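Local coordinates for protein putative glucarate dehydratase (Pseudomonas fluorescens, PDB 4IT1) that probably catalyses the magnesium-dependent dehydration of D-glucarate to 5-dehydro-4-deoxy-D-glucarate, as a member of the mandelate racemase/muconate lactonizing enzyme family, at residues K24-T29 and E57-N62. Numbering follows the deposited sequence.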
# COMPACT_ATOMS: atom_id res chain seq x y z
N LYS A 24 8.54 -23.88 -5.49
CA LYS A 24 9.63 -23.21 -6.19
C LYS A 24 9.49 -23.15 -7.71
O LYS A 24 8.87 -24.03 -8.32
CB LYS A 24 10.98 -23.82 -5.78
CG LYS A 24 11.52 -23.23 -4.49
CD LYS A 24 12.38 -24.18 -3.69
CE LYS A 24 12.83 -23.51 -2.40
NZ LYS A 24 13.62 -24.41 -1.52
N ILE A 25 10.06 -22.10 -8.31
CA ILE A 25 10.01 -21.89 -9.75
C ILE A 25 11.04 -22.76 -10.46
O ILE A 25 12.20 -22.84 -10.03
CB ILE A 25 10.27 -20.41 -10.13
CG1 ILE A 25 9.26 -19.49 -9.44
CG2 ILE A 25 10.22 -20.21 -11.64
CD1 ILE A 25 9.70 -18.04 -9.39
N THR A 26 10.62 -23.41 -11.54
CA THR A 26 11.51 -24.27 -12.31
C THR A 26 11.79 -23.74 -13.72
O THR A 26 12.86 -24.01 -14.27
CB THR A 26 10.96 -25.72 -12.42
OG1 THR A 26 9.65 -25.71 -13.00
CG2 THR A 26 10.91 -26.38 -11.04
N ARG A 27 10.81 -23.05 -14.28
CA ARG A 27 10.85 -22.60 -15.66
C ARG A 27 10.46 -21.12 -15.84
O ARG A 27 9.53 -20.65 -15.22
CB ARG A 27 9.91 -23.48 -16.47
CG ARG A 27 10.34 -23.75 -17.89
CD ARG A 27 9.45 -23.00 -18.86
NE ARG A 27 8.26 -23.75 -19.22
CZ ARG A 27 7.99 -24.16 -20.45
NH1 ARG A 27 8.82 -23.87 -21.44
NH2 ARG A 27 6.88 -24.84 -20.69
N VAL A 28 11.17 -20.42 -16.71
CA VAL A 28 10.80 -19.05 -17.12
C VAL A 28 10.94 -18.87 -18.63
O VAL A 28 11.97 -19.22 -19.21
CB VAL A 28 11.64 -17.97 -16.39
CG1 VAL A 28 11.14 -16.58 -16.75
CG2 VAL A 28 11.61 -18.16 -14.88
N THR A 29 9.92 -18.31 -19.26
CA THR A 29 9.90 -18.15 -20.71
C THR A 29 9.42 -16.76 -21.14
O THR A 29 8.22 -16.45 -21.11
CB THR A 29 9.05 -19.25 -21.40
OG1 THR A 29 9.56 -20.54 -21.04
CG2 THR A 29 9.09 -19.10 -22.92
N GLU A 57 6.05 -16.53 -19.23
CA GLU A 57 5.55 -17.79 -18.69
C GLU A 57 6.38 -18.20 -17.48
O GLU A 57 7.60 -18.25 -17.56
CB GLU A 57 5.62 -18.90 -19.73
CG GLU A 57 4.29 -19.47 -20.18
CD GLU A 57 4.42 -20.82 -20.88
OE1 GLU A 57 3.38 -21.45 -21.15
OE2 GLU A 57 5.56 -21.25 -21.17
N ILE A 58 5.71 -18.49 -16.38
CA ILE A 58 6.38 -19.05 -15.21
C ILE A 58 5.79 -20.44 -14.95
O ILE A 58 4.61 -20.68 -15.20
CB ILE A 58 6.21 -18.16 -13.96
CG1 ILE A 58 6.66 -16.72 -14.25
CG2 ILE A 58 6.94 -18.74 -12.75
CD1 ILE A 58 8.14 -16.55 -14.50
N GLU A 59 6.63 -21.35 -14.47
CA GLU A 59 6.19 -22.69 -14.10
C GLU A 59 6.85 -23.08 -12.79
O GLU A 59 8.00 -22.71 -12.50
CB GLU A 59 6.50 -23.70 -15.20
CG GLU A 59 5.73 -25.02 -15.10
CD GLU A 59 6.37 -26.15 -15.89
OE1 GLU A 59 5.71 -26.67 -16.81
OE2 GLU A 59 7.53 -26.51 -15.60
N SER A 60 6.11 -23.85 -11.99
CA SER A 60 6.55 -24.28 -10.67
C SER A 60 6.82 -25.78 -10.66
O SER A 60 6.41 -26.49 -11.58
CB SER A 60 5.47 -23.93 -9.65
OG SER A 60 4.18 -24.30 -10.14
N ASP A 61 7.50 -26.25 -9.61
CA ASP A 61 7.83 -27.68 -9.44
C ASP A 61 6.60 -28.60 -9.37
O ASP A 61 6.71 -29.80 -9.63
CB ASP A 61 8.74 -27.90 -8.23
CG ASP A 61 8.14 -27.39 -6.92
OD1 ASP A 61 6.92 -27.12 -6.85
OD2 ASP A 61 8.91 -27.28 -5.93
N ASN A 62 5.45 -28.04 -9.02
CA ASN A 62 4.19 -28.78 -8.93
C ASN A 62 3.22 -28.51 -10.10
O ASN A 62 2.01 -28.71 -9.97
CB ASN A 62 3.50 -28.55 -7.57
CG ASN A 62 3.38 -27.08 -7.19
OD1 ASN A 62 3.17 -26.76 -6.02
ND2 ASN A 62 3.52 -26.19 -8.16
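Thr29 and Glu57 start an antiparallel ladder between 24-29 and 57-62, whose strand axes come within 4.5 Å. This hydrogen-bonded pair is joined twice: Thr29 N to Glu57 O and Glu57 N to Thr29 O, each 2.9 Å. Val28 and Ile58 form the non-hydrogen-bonded pair that follows, and Glu59 N then reaches Arg27 O. Here the register slips by one residue in a classic beta bulge: Glu59 O takes Thr26 N at 2.9 Å and, more weakly, Arg27 N at 3.3 Å. A weak bond from Thr26 OG1 adds a third donor to that carbonyl. Past the bulge, Asp61 N meets Lys24 O almost head-on (C=O...N angle 176°).

Arg27, Thr29, Glu57 and Glu59 share one face. The Arg27 chain kinks twice, bringing its guanidinium under OE2 of Glu57, the guanidinium and carboxylate planes turned 55° apart; OE2 hovers 3.8 Å over the middle of the guanidinium, so this long salt bridge (Arg27 NH2 to Glu57 OE2, 3.9 Å) rests on charge alone. Ile58 works the other face. CG1 stands anti to the carbonyl carbon, and a second bend (chi2 -67°) brings CD1 alongside both Val28 methyls, while CG2 meets Ile25 CG2 at 3.8 Å. Cutting Ile58 back to an alanine here is likely to leave Ile25 CG2 and both Val28 methyls without partners, opening a gap toward the helix beneath.

That apolar face rests on helix 128-148, where Phe140 touches Ile25 and Ala139 touches Ile58. Strand 65-70 flanks 50-60 on its far edge, completing the three-stranded meander of the N-terminal capping domain, away from the magnesium site.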